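PDB 4EWF: beta-lactamase from Sphaerobacter thermophilus, which probably hydrolyses beta-lactams to substituted beta-amino acids, as a member of the class A beta-lactamase family. Local coordinates for residues Leu137-Ser142 against Asp165-Ala170; Leu144-Lys149 against Glu157-Ala162; Arg49-Val54 against Gly218-Val223; Ile201-Pro206 against Gly252-Gly257. All blocks are in the same frame, centred on the assembly; numbering follows the deposited sequence.

Contact 1 of 4, residues Leu137-Ser142 against Asp165-Ala170; sequences LGMRDS and DDYALA
The side chain of Met139, a selenomethionine, crosses obliquely over Asp166 and then meets Tyr167 at about a right angle. Its CB and CG run past the Asp166 side chain and carbonyl; a bend at chi3 (66°) then drops CE onto one face of the Tyr167 ring, 3.8 Å from the ring centroid, a CH-pi contact displaced toward the rim. The selenium leans on the methyl of Ala170, with SE 3.9 Å from CB.

Asp166 turns its carboxylate into the type I turn Met139-Ser142. Its OD2 accepts two bonds from different sides: Asp141 N comes in on the syn lone pair at 2.8 Å, and Ser142 OG on the anti lone pair, also at 2.8 Å. Held on both lone pairs, the carboxylate should rotate little. A water donates to both Asp166 OD1 and Asp141 OD2, which probably eases the proximity of the two acids. Farther up the helix, Leu169 CD1 rests 3.5 Å from Gly138 O, where a Schellman motif ends helix 127-136.

This is a helix side chain capturing one amide and one hydroxyl of a tight turn, and it ties the exit of helix 127-136 to helix 164-175 in the helical part of the beta-lactamase fold.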
loop_
_atom_site.group_PDB
_atom_site.type_symbol
_atom_site.label_atom_id
_atom_site.label_comp_id
_atom_site.label_asym_id
_atom_site.label_seq_id
_atom_site.Cartn_x
_atom_site.Cartn_y
_atom_site.Cartn_z
ATOM N N LEU A 137 12.243 -9.302 3.384
ATOM C CA LEU A 137 12.243 -7.872 3.696
ATOM C C LEU A 137 12.188 -7.595 5.199
ATOM O O LEU A 137 12.093 -6.444 5.622
ATOM C CB LEU A 137 11.089 -7.155 2.987
ATOM C CG LEU A 137 11.230 -7.073 1.461
ATOM C CD1 LEU A 137 10.091 -6.265 0.866
ATOM C CD2 LEU A 137 12.579 -6.470 1.099
ATOM N N GLY A 138 12.242 -8.656 5.997
ATOM C CA GLY A 138 12.182 -8.516 7.442
ATOM C C GLY A 138 10.794 -8.192 7.964
ATOM O O GLY A 138 10.648 -7.706 9.086
HETATM N N MSE A 139 9.767 -8.460 7.160
HETATM C CA MSE A 139 8.383 -8.222 7.582
HETATM C C MSE A 139 7.838 -9.416 8.381
HETATM O O MSE A 139 7.099 -10.253 7.848
HETATM C CB MSE A 139 7.495 -7.945 6.358
HETATM C CG MSE A 139 7.939 -6.724 5.556
HETATM SE SE MSE A 139 7.145 -6.604 3.780
HETATM C CE MSE A 139 5.281 -6.332 4.226
ATOM N N ARG A 140 8.182 -9.472 9.665
ATOM C CA ARG A 140 7.930 -10.659 10.491
ATOM C C ARG A 140 6.470 -10.962 10.832
ATOM O O ARG A 140 6.154 -12.082 11.239
ATOM C CB ARG A 140 8.734 -10.581 11.797
ATOM C CG ARG A 140 10.237 -10.611 11.618
ATOM C CD ARG A 140 10.650 -11.724 10.675
ATOM N NE ARG A 140 11.993 -12.230 10.960
ATOM C CZ ARG A 140 12.250 -13.256 11.770
ATOM N NH1 ARG A 140 11.253 -13.891 12.380
ATOM N NH2 ARG A 140 13.503 -13.648 11.969
ATOM N N ASP A 141 5.581 -9.980 10.696
ATOM C CA ASP A 141 4.193 -10.162 11.146
ATOM C C ASP A 141 3.163 -10.007 10.033
ATOM O O ASP A 141 1.980 -9.792 10.297
ATOM C CB ASP A 141 3.884 -9.155 12.255
ATOM C CG ASP A 141 4.772 -9.351 13.465
ATOM O OD1 ASP A 141 4.734 -10.463 14.042
ATOM O OD2 ASP A 141 5.515 -8.406 13.817
ATOM N N SER A 142 3.619 -10.090 8.788
ATOM C CA SER A 142 2.732 -9.908 7.652
ATOM C C SER A 142 2.697 -11.161 6.773
ATOM O O SER A 142 3.615 -11.976 6.812
ATOM C CB SER A 142 3.191 -8.711 6.821
ATOM O OG SER A 142 3.173 -7.528 7.607
ATOM N N ASP A 165 4.643 -1.140 10.983
ATOM C CA ASP A 165 6.099 -1.329 10.950
ATOM C C ASP A 165 6.554 -2.108 9.715
ATOM O O ASP A 165 7.516 -1.717 9.037
ATOM C CB ASP A 165 6.600 -2.106 12.183
ATOM C CG ASP A 165 6.695 -1.240 13.434
ATOM O OD1 ASP A 165 6.542 0.002 13.342
ATOM O OD2 ASP A 165 6.917 -1.816 14.516
ATOM N N ASP A 166 5.898 -3.235 9.459
ATOM C CA ASP A 166 6.267 -4.083 8.330
ATOM C C ASP A 166 6.095 -3.364 6.992
ATOM O O ASP A 166 6.934 -3.482 6.104
ATOM C CB ASP A 166 5.424 -5.364 8.318
ATOM C CG ASP A 166 5.905 -6.397 9.341
ATOM O OD1 ASP A 166 6.846 -6.087 10.116
ATOM O OD2 ASP A 166 5.325 -7.510 9.385
ATOM N N TYR A 167 4.997 -2.634 6.838
ATOM C CA TYR A 167 4.733 -1.977 5.560
ATOM C C TYR A 167 5.614 -0.753 5.331
ATOM O O TYR A 167 5.909 -0.397 4.189
ATOM C CB TYR A 167 3.221 -1.729 5.350
ATOM C CG TYR A 167 2.632 -2.985 4.753
ATOM C CD1 TYR A 167 2.433 -3.086 3.390
ATOM C CD2 TYR A 167 2.392 -4.112 5.545
ATOM C CE1 TYR A 167 1.951 -4.244 2.812
ATOM C CE2 TYR A 167 1.913 -5.299 4.973
ATOM C CZ TYR A 167 1.701 -5.350 3.595
ATOM O OH TYR A 167 1.221 -6.490 2.985
ATOM N N ALA A 168 6.088 -0.143 6.414
ATOM C CA ALA A 168 7.082 0.907 6.269
ATOM C C ALA A 168 8.402 0.298 5.758
ATOM O O ALA A 168 9.047 0.864 4.875
ATOM C CB ALA A 168 7.278 1.669 7.585
ATOM N N LEU A 169 8.786 -0.871 6.274
ATOM C CA LEU A 169 9.991 -1.532 5.757
ATOM C C LEU A 169 9.857 -1.789 4.261
ATOM O O LEU A 169 10.820 -1.648 3.507
ATOM C CB LEU A 169 10.260 -2.865 6.463
ATOM C CG LEU A 169 10.558 -2.814 7.954
ATOM C CD1 LEU A 169 10.617 -4.231 8.534
ATOM C CD2 LEU A 169 11.868 -2.039 8.214
ATOM N N ALA A 170 8.664 -2.181 3.836
ATOM C CA ALA A 170 8.441 -2.505 2.427
ATOM C C ALA A 170 8.692 -1.291 1.546
ATOM O O ALA A 170 9.371 -1.383 0.524
ATOM C CB ALA A 170 7.013 -3.038 2.208
HETATM O O HOH W 1 5.659 -5.803 12.947
#

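Contact 2 of 4, residues Leu144-Lys149 against Glu157-Ala162; sequences LSRKMK and EPENWA
Asn160 OD1 is gripped by two successive backbone amides of the facing loop, Ser145 N at 2.7 Å and Arg146 N at 3.0 Å. The first bond is almost straight (175°), although its donor is tilted from the carbonyl plane; the second is more bent but lies in that plane, on a lone pair. On the other side of the amide, Asn160 ND2 gives a straight bond to Arg146 O at 3.0 Å, in its own amide plane. Three bonds fix the flip and rotation of the group. Leu144 CD1 and Met148 CE, a selenomethionine methyl, both come to 3.7 Å from Asn160 ND2. The whole belongs to the loop leading from helix 127-136 into strand 161-162, which probably takes the place of the omega loop of class A beta-lactamases, and pins its two limbs together.

Arg146 stretches out from this point, CG anti to the backbone N (chi1 173°), and passes its CD beside Pro158 O, which is buried without a polar partner. In one of its two conformers NH1 forms a salt bridge with Glu157 OE1, weak as a hydrogen bond, the guanidinium and carboxylate planes 38° apart. Arg151 O takes NH2, while Leu154 N holds Glu157 OE1.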
loop_
_atom_site.group_PDB
_atom_site.type_symbol
_atom_site.label_atom_id
_atom_site.label_comp_id
_atom_site.label_asym_id
_atom_site.label_seq_id
_atom_site.Cartn_x
_atom_site.Cartn_y
_atom_site.Cartn_z
ATOM N N LEU A 144 0.663 -13.126 2.958
ATOM C CA LEU A 144 -0.396 -13.298 1.975
ATOM C C LEU A 144 -0.799 -14.772 1.995
ATOM O O LEU A 144 -0.002 -15.647 1.660
ATOM C CB LEU A 144 0.087 -12.906 0.574
ATOM C CG LEU A 144 -0.926 -13.216 -0.532
ATOM C CD1 LEU A 144 -2.140 -12.331 -0.356
ATOM C CD2 LEU A 144 -0.313 -13.010 -1.906
ATOM N N SER A 145 -2.027 -15.053 2.414
ATOM C CA SER A 145 -2.482 -16.428 2.549
ATOM C C SER A 145 -3.851 -16.608 1.909
ATOM O O SER A 145 -4.352 -17.718 1.813
ATOM C CB SER A 145 -2.524 -16.835 4.031
ATOM O OG SER A 145 -1.214 -16.796 4.600
ATOM N N ARG A 146 -4.442 -15.506 1.446
ATOM C CA ARG A 146 -5.827 -15.499 0.959
ATOM C C ARG A 146 -5.977 -14.631 -0.302
ATOM O O ARG A 146 -5.586 -13.456 -0.295
ATOM C CB ARG A 146 -6.740 -14.988 2.085
ATOM C CG ARG A 146 -8.213 -14.748 1.748
ATOM C CD ARG A 146 -8.935 -14.204 2.991
ATOM N NE ARG A 146 -10.162 -13.460 2.700
ATOM C CZ ARG A 146 -11.380 -13.980 2.772
ATOM N NH1 ARG A 146 -11.537 -15.252 3.118
ATOM N NH2 ARG A 146 -12.441 -13.231 2.497
ATOM N N LYS A 147 -6.530 -15.202 -1.379
ATOM C CA LYS A 147 -6.785 -14.439 -2.602
ATOM C C LYS A 147 -7.794 -13.343 -2.309
ATOM O O LYS A 147 -8.438 -13.340 -1.249
ATOM C CB LYS A 147 -7.352 -15.352 -3.703
ATOM C CG LYS A 147 -6.302 -16.139 -4.492
ATOM C CD LYS A 147 -6.954 -16.883 -5.655
ATOM C CE LYS A 147 -5.940 -17.474 -6.624
ATOM N NZ LYS A 147 -6.617 -18.392 -7.611
HETATM N N MSE A 148 -7.941 -12.418 -3.247
HETATM C CA MSE A 148 -8.849 -11.297 -3.052
HETATM C C MSE A 148 -10.291 -11.747 -3.243
HETATM O O MSE A 148 -10.604 -12.424 -4.222
HETATM C CB MSE A 148 -8.513 -10.161 -4.020
HETATM C CG MSE A 148 -7.095 -9.690 -3.907
HETATM SE SE MSE A 148 -6.628 -9.002 -2.127
HETATM C CE MSE A 148 -5.276 -10.315 -1.685
ATOM N N LYS A 149 -11.153 -11.386 -2.292
ATOM C CA LYS A 149 -12.581 -11.712 -2.376
ATOM C C LYS A 149 -13.491 -10.496 -2.182
ATOM O O LYS A 149 -14.700 -10.601 -2.331
ATOM C CB LYS A 149 -12.940 -12.804 -1.364
ATOM C CG LYS A 149 -12.235 -14.121 -1.627
ATOM C CD LYS A 149 -12.177 -14.987 -0.384
ATOM C CE LYS A 149 -11.189 -16.137 -0.567
ATOM N NZ LYS A 149 -11.551 -17.025 -1.711
ATOM N N GLU A 157 -11.292 -18.392 8.824
ATOM C CA GLU A 157 -10.601 -18.413 7.528
ATOM C C GLU A 157 -9.283 -17.637 7.630
ATOM O O GLU A 157 -9.222 -16.617 8.299
ATOM C CB GLU A 157 -11.459 -17.772 6.425
ATOM C CG GLU A 157 -12.846 -18.386 6.223
ATOM C CD GLU A 157 -13.721 -17.549 5.284
ATOM O OE1 GLU A 157 -13.512 -16.313 5.210
ATOM O OE2 GLU A 157 -14.611 -18.123 4.618
ATOM N N PRO A 158 -8.241 -18.111 6.942
ATOM C CA PRO A 158 -6.937 -17.439 6.895
ATOM C C PRO A 158 -7.064 -15.999 6.415
ATOM O O PRO A 158 -7.682 -15.749 5.392
ATOM C CB PRO A 158 -6.161 -18.254 5.856
ATOM C CG PRO A 158 -6.796 -19.605 5.886
ATOM C CD PRO A 158 -8.248 -19.368 6.171
ATOM N N GLU A 159 -6.478 -15.062 7.149
ATOM C CA GLU A 159 -6.538 -13.666 6.779
ATOM C C GLU A 159 -5.144 -13.194 6.391
ATOM O O GLU A 159 -4.136 -13.820 6.769
ATOM C CB GLU A 159 -7.094 -12.838 7.959
ATOM C CG GLU A 159 -7.225 -11.327 7.703
ATOM C CD GLU A 159 -8.159 -10.985 6.540
ATOM O OE1 GLU A 159 -7.713 -11.053 5.372
ATOM O OE2 GLU A 159 -9.334 -10.636 6.800
ATOM N N ASN A 160 -5.093 -12.111 5.617
ATOM C CA ASN A 160 -3.846 -11.440 5.281
ATOM C C ASN A 160 -3.606 -10.319 6.299
ATOM O O ASN A 160 -4.323 -9.317 6.298
ATOM C CB ASN A 160 -3.915 -10.827 3.877
ATOM C CG ASN A 160 -4.213 -11.853 2.803
ATOM O OD1 ASN A 160 -3.779 -12.998 2.887
ATOM N ND2 ASN A 160 -4.980 -11.453 1.798
ATOM N N TRP A 161 -2.601 -10.497 7.152
ATOM C CA TRP A 161 -2.314 -9.565 8.248
ATOM C C TRP A 161 -1.182 -8.620 7.869
ATOM O O TRP A 161 -0.313 -8.968 7.081
ATOM C CB TRP A 161 -1.951 -10.339 9.538
ATOM C CG TRP A 161 -3.078 -11.223 10.006
ATOM C CD1 TRP A 161 -3.130 -12.594 9.959
ATOM C CD2 TRP A 161 -4.341 -10.791 10.540
ATOM N NE1 TRP A 161 -4.341 -13.037 10.442
ATOM C CE2 TRP A 161 -5.103 -11.953 10.805
ATOM C CE3 TRP A 161 -4.900 -9.533 10.820
ATOM C CZ2 TRP A 161 -6.399 -11.900 11.351
ATOM C CZ3 TRP A 161 -6.188 -9.472 11.356
ATOM C CH2 TRP A 161 -6.923 -10.657 11.621
ATOM N N ALA A 162 -1.207 -7.416 8.431
ATOM C CA ALA A 162 -0.144 -6.445 8.238
ATOM C C ALA A 162 0.171 -5.755 9.557
ATOM O O ALA A 162 -0.671 -5.714 10.457
ATOM C CB ALA A 162 -0.585 -5.399 7.233
HETATM O O HOH W 2 -15.059 -13.979 4.402
#

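Contact 3 of 4, residues Arg49-Val54 against Gly218-Val223; sequences RAASTV and GSLTGV. With SO4 (sulfate ion), chain E.
Ala51 CB points into the edge strand and touches Leu220 CD2 at 3.8 Å, with Ser219 N at a similar distance and Val223 CG1 a little beyond. Gly218, with no side chain, lets the strand lie close to the Ala51 methyl and to Ser52 N, which is 3.8 Å from Gly218 CA. Arg49 flanks the cluster, its CD near Val223 CG2, and its guanidinium is held by Glu159.

One shell out, Thr53 braces the turn: its OG1 sits between the backbone N and carbonyl carbon (chi1 64°), and reaches Ala50 O at 2.9 Å, from the same face of the Ala50 carbonyl plane as Thr53 N.

A sulfate, probably from the crystallisation liquor, lies beside this junction. Ser219 N bonds weakly to its O1, Thr217 OG1 adds another bond, and Arg200 stands behind, bonded to Ser219 OG. Lys216, Thr217 and Gly218 probably form the family's K(T/S)G motif. A water links Ser52 OG to Ser219 O, 2.9 and 2.8 Å away. Ser52 OG also bonds to Ser113 and, weakly, to Lys55, consistent with the SxxK serine. The anion's donors and Arg200 are consistent with the place where a substrate carboxylate would bind in related enzymes.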
loop_
_atom_site.group_PDB
_atom_site.type_symbol
_atom_site.label_atom_id
_atom_site.label_comp_id
_atom_site.label_asym_id
_atom_site.label_seq_id
_atom_site.Cartn_x
_atom_site.Cartn_y
_atom_site.Cartn_z
ATOM N N ARG A 49 -5.903 -5.977 9.484
ATOM C CA ARG A 49 -6.163 -6.581 8.176
ATOM C C ARG A 49 -5.445 -5.755 7.125
ATOM O O ARG A 49 -5.552 -4.524 7.094
ATOM C CB ARG A 49 -7.670 -6.658 7.866
ATOM C CG ARG A 49 -8.445 -7.529 8.861
ATOM C CD ARG A 49 -9.934 -7.648 8.503
ATOM N NE ARG A 49 -10.694 -8.102 9.664
ATOM C CZ ARG A 49 -10.858 -9.375 9.984
ATOM N NH1 ARG A 49 -10.333 -10.324 9.222
ATOM N NH2 ARG A 49 -11.552 -9.701 11.055
ATOM N N ALA A 50 -4.679 -6.420 6.275
ATOM C CA ALA A 50 -3.923 -5.693 5.264
ATOM C C ALA A 50 -4.851 -5.143 4.199
ATOM O O ALA A 50 -4.555 -4.111 3.599
ATOM C CB ALA A 50 -2.868 -6.599 4.615
ATOM N N ALA A 51 -5.975 -5.827 3.968
ATOM C CA ALA A 51 -6.792 -5.503 2.804
ATOM C C ALA A 51 -5.878 -5.456 1.573
ATOM O O ALA A 51 -4.926 -6.239 1.450
ATOM C CB ALA A 51 -7.510 -4.162 3.006
ATOM N N SER A 52 -6.122 -4.509 0.681
ATOM C CA SER A 52 -5.355 -4.438 -0.559
ATOM C C SER A 52 -3.889 -3.991 -0.452
ATOM O O SER A 52 -3.193 -3.986 -1.462
ATOM C CB SER A 52 -6.081 -3.535 -1.561
ATOM O OG SER A 52 -7.255 -4.179 -2.005
ATOM N N THR A 53 -3.413 -3.604 0.733
ATOM C CA THR A 53 -2.032 -3.124 0.816
ATOM C C THR A 53 -1.070 -4.264 0.511
ATOM O O THR A 53 0.056 -4.037 0.086
ATOM C CB THR A 53 -1.673 -2.517 2.189
ATOM O OG1 THR A 53 -1.763 -3.526 3.207
ATOM C CG2 THR A 53 -2.595 -1.361 2.516
ATOM N N VAL A 54 -1.537 -5.495 0.684
ATOM C CA VAL A 54 -0.691 -6.666 0.438
ATOM C C VAL A 54 -0.343 -6.825 -1.054
ATOM O O VAL A 54 0.488 -7.651 -1.437
ATOM C CB VAL A 54 -1.344 -7.960 1.018
ATOM C CG1 VAL A 54 -2.538 -8.385 0.184
ATOM C CG2 VAL A 54 -0.295 -9.085 1.165
ATOM N N GLY A 218 -5.909 0.410 0.873
ATOM C CA GLY A 218 -6.615 -0.808 1.214
ATOM C C GLY A 218 -7.919 -0.480 1.920
ATOM O O GLY A 218 -7.955 0.365 2.825
ATOM N N SER A 219 -8.992 -1.153 1.516
ATOM C CA SER A 219 -10.313 -0.881 2.071
ATOM C C SER A 219 -11.123 -2.163 2.152
ATOM O O SER A 219 -11.141 -2.941 1.208
ATOM C CB SER A 219 -11.077 0.104 1.181
ATOM O OG SER A 219 -10.254 1.195 0.792
ATOM N N LEU A 220 -11.788 -2.353 3.286
ATOM C CA LEU A 220 -12.761 -3.414 3.508
ATOM C C LEU A 220 -13.766 -2.772 4.441
ATOM O O LEU A 220 -13.504 -1.697 4.968
ATOM C CB LEU A 220 -12.103 -4.583 4.247
ATOM C CG LEU A 220 -11.682 -5.885 3.559
ATOM C CD1 LEU A 220 -11.638 -5.785 2.061
ATOM C CD2 LEU A 220 -10.364 -6.377 4.136
ATOM N N THR A 221 -14.903 -3.415 4.686
ATOM C CA THR A 221 -15.821 -2.853 5.673
ATOM C C THR A 221 -15.086 -2.748 7.028
ATOM O O THR A 221 -14.419 -3.697 7.453
ATOM C CB THR A 221 -17.189 -3.612 5.731
ATOM O OG1 THR A 221 -17.841 -3.348 6.980
ATOM C CG2 THR A 221 -17.008 -5.103 5.552
ATOM N N GLY A 222 -15.149 -1.568 7.648
ATOM C CA GLY A 222 -14.444 -1.297 8.897
ATOM C C GLY A 222 -12.931 -1.153 8.762
ATOM O O GLY A 222 -12.211 -1.072 9.762
ATOM N N VAL A 223 -12.433 -1.107 7.532
ATOM C CA VAL A 223 -10.987 -1.061 7.316
ATOM C C VAL A 223 -10.577 -0.029 6.276
ATOM O O VAL A 223 -11.014 -0.093 5.125
ATOM C CB VAL A 223 -10.432 -2.431 6.890
ATOM C CG1 VAL A 223 -8.968 -2.289 6.494
ATOM C CG2 VAL A 223 -10.573 -3.452 8.031
HETATM S S SO4 E . -8.853 -0.241 -2.234
HETATM O O1 SO4 E . -8.865 -1.504 -1.483
HETATM O O2 SO4 E . -7.553 -0.122 -2.904
HETATM O O3 SO4 E . -9.932 -0.235 -3.228
HETATM O O4 SO4 E . -9.041 0.900 -1.330
HETATM O O HOH W 3 -9.115 -4.473 0.138
#

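Contact 4 of 4, residues Ile201-Pro206 against Gly252-Gly257; sequences IGRYVP and GEQAIG
Gly257, Arg203 and Ile201 give up the most surface here. Gly257 presents bare helix backbone to the loop: its CA lies 4.4 Å from Arg203 CB, and, lacking a side chain, it lets Arg203 and Tyr204 lie against the helix. Its carbonyl oxygen approaches the edge of the Tyr204 ring, near the ring plane, with Tyr204 CD2 3.3 Å from Gly257 O. Arg203 CG lies over one face of that ring, and Arg261, one turn farther along helix 249-266, makes a cation-pi contact with it.

Arg203 is the long arm of the contact. With CG anti to the backbone N (chi1 -176°) and the chain extended as far as NE, it runs along the helix and brings NH2 within 3.1 Å of Gln254 OE1. This bond is bent (139°), its donor tilted out of the carbonyl plane, and the guanidinium and amide planes stand 34° apart. A water closes the other side, accepting from Arg203 NH1 and donating to Gln254 OE1.

Ile201 works on the inner side. Its CG1 meets Ile256 CG2 at 4.2 Å, and the same CG2 also packs against Ile201 N, which bonds to Asp226. Both isoleucines also touch strands 223-232 and 235-244, so they fill the seam between loop, helix and the five-stranded antiparallel sheet. The contact thus grades from an apolar inner seam to a water-bridged polar rim, where the single bent bond to Gln254 probably adds only modest holding power.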
loop_
_atom_site.group_PDB
_atom_site.type_symbol
_atom_site.label_atom_id
_atom_site.label_comp_id
_atom_site.label_asym_id
_atom_site.label_seq_id
_atom_site.Cartn_x
_atom_site.Cartn_y
_atom_site.Cartn_z
ATOM N N ILE A 201 -3.193 9.282 1.778
ATOM C CA ILE A 201 -1.840 9.838 1.808
ATOM C C ILE A 201 -1.751 11.006 0.823
ATOM O O ILE A 201 -1.123 12.039 1.099
ATOM C CB ILE A 201 -0.778 8.768 1.469
ATOM C CG1 ILE A 201 -0.596 7.827 2.660
ATOM C CG2 ILE A 201 0.544 9.426 1.077
ATOM C CD1 ILE A 201 0.197 6.569 2.346
ATOM N N GLY A 202 -2.409 10.863 -0.319
ATOM C CA GLY A 202 -2.253 11.868 -1.358
ATOM C C GLY A 202 -2.947 13.201 -1.112
ATOM O O GLY A 202 -2.727 14.172 -1.839
ATOM N N ARG A 203 -3.793 13.269 -0.094
ATOM C CA ARG A 203 -4.694 14.404 -0.002
ATOM C C ARG A 203 -4.008 15.763 0.140
ATOM O O ARG A 203 -4.353 16.739 -0.543
ATOM C CB ARG A 203 -5.704 14.210 1.117
ATOM C CG ARG A 203 -6.700 15.351 1.136
ATOM C CD ARG A 203 -7.844 15.057 2.062
ATOM N NE ARG A 203 -8.542 16.286 2.418
ATOM C CZ ARG A 203 -9.607 16.323 3.209
ATOM N NH1 ARG A 203 -10.180 17.492 3.492
ATOM N NH2 ARG A 203 -10.093 15.186 3.717
ATOM N N TYR A 204 -3.021 15.838 1.014
ATOM C CA TYR A 204 -2.379 17.119 1.251
ATOM C C TYR A 204 -0.967 17.176 0.667
ATOM O O TYR A 204 -0.106 17.910 1.160
ATOM C CB TYR A 204 -2.395 17.430 2.751
ATOM C CG TYR A 204 -3.795 17.605 3.305
ATOM C CD1 TYR A 204 -4.520 18.758 3.054
ATOM C CD2 TYR A 204 -4.392 16.612 4.074
ATOM C CE1 TYR A 204 -5.802 18.919 3.549
ATOM C CE2 TYR A 204 -5.664 16.770 4.572
ATOM C CZ TYR A 204 -6.361 17.922 4.309
ATOM O OH TYR A 204 -7.626 18.075 4.811
ATOM N N VAL A 205 -0.713 16.378 -0.363
ATOM C CA VAL A 205 0.551 16.510 -1.067
ATOM C C VAL A 205 0.444 17.756 -1.934
ATOM O O VAL A 205 -0.477 17.879 -2.731
ATOM C CB VAL A 205 0.874 15.304 -1.957
ATOM C CG1 VAL A 205 2.162 15.567 -2.734
ATOM C CG2 VAL A 205 1.008 14.043 -1.125
ATOM N N PRO A 206 1.384 18.689 -1.757
ATOM C CA PRO A 206 1.374 19.972 -2.464
ATOM C C PRO A 206 1.700 19.785 -3.938
ATOM O O PRO A 206 2.420 18.852 -4.308
ATOM C CB PRO A 206 2.497 20.748 -1.780
ATOM C CG PRO A 206 3.475 19.687 -1.383
ATOM C CD PRO A 206 2.634 18.476 -1.005
ATOM N N GLY A 252 -12.322 7.305 7.827
ATOM C CA GLY A 252 -11.051 6.637 7.618
ATOM C C GLY A 252 -10.134 7.427 6.685
ATOM O O GLY A 252 -8.967 7.657 6.990
ATOM N N GLU A 253 -10.671 7.852 5.549
ATOM C CA GLU A 253 -9.882 8.618 4.594
ATOM C C GLU A 253 -9.428 9.949 5.193
ATOM O O GLU A 253 -8.263 10.318 5.063
ATOM C CB GLU A 253 -10.631 8.802 3.271
ATOM C CG GLU A 253 -10.956 7.428 2.624
ATOM C CD GLU A 253 -11.378 7.519 1.165
ATOM O OE1 GLU A 253 -12.291 8.328 0.843
ATOM O OE2 GLU A 253 -10.791 6.772 0.342
ATOM N N GLN A 254 -10.329 10.644 5.877
ATOM C CA GLN A 254 -9.973 11.920 6.500
ATOM C C GLN A 254 -8.844 11.764 7.539
ATOM O O GLN A 254 -7.939 12.600 7.628
ATOM C CB GLN A 254 -11.211 12.558 7.140
ATOM C CG GLN A 254 -10.937 13.870 7.855
ATOM C CD GLN A 254 -11.813 14.989 7.334
ATOM O OE1 GLN A 254 -11.431 15.719 6.414
ATOM N NE2 GLN A 254 -13.012 15.117 7.906
ATOM N N ALA A 255 -8.907 10.695 8.328
ATOM C CA ALA A 255 -7.897 10.443 9.346
ATOM C C ALA A 255 -6.515 10.261 8.727
ATOM O O ALA A 255 -5.547 10.841 9.190
ATOM C CB ALA A 255 -8.268 9.213 10.178
ATOM N N ILE A 256 -6.423 9.437 7.689
ATOM C CA ILE A 256 -5.141 9.223 7.041
ATOM C C ILE A 256 -4.612 10.525 6.434
ATOM O O ILE A 256 -3.441 10.843 6.589
ATOM C CB ILE A 256 -5.201 8.105 5.976
ATOM C CG1 ILE A 256 -5.610 6.784 6.650
ATOM C CG2 ILE A 256 -3.835 7.955 5.307
ATOM C CD1 ILE A 256 -5.918 5.622 5.698
ATOM N N GLY A 257 -5.473 11.277 5.755
ATOM C CA GLY A 257 -5.067 12.564 5.198
ATOM C C GLY A 257 -4.539 13.523 6.266
ATOM O O GLY A 257 -3.504 14.175 6.073
HETATM O O HOH W 4 -11.797 18.851 5.940
#

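Contacts 1, 2 and 3 form one continuous region, whereas contact 4 stands apart, its nearest atoms about 6 Å from contact 3 and on the far side of the chain's centre from contact 2. Segment 157-162 joins the first three: its strand leads directly into the helix of contact 1, and the backbone of Asn160 probably bonds to Ala50 of contact 3. The Glu159-Arg49 salt bridge makes a second tie, and Tyr167 of contact 1 packs on Thr53 and Val54. Contact 2 is the most buried and is largely polar; contact 1 mixes a carboxylate grip with apolar packing. Contact 3 is apolar beside an anion site, while contact 4 joins helix 249-266 to the loop before strand 212-220, ending at the surface.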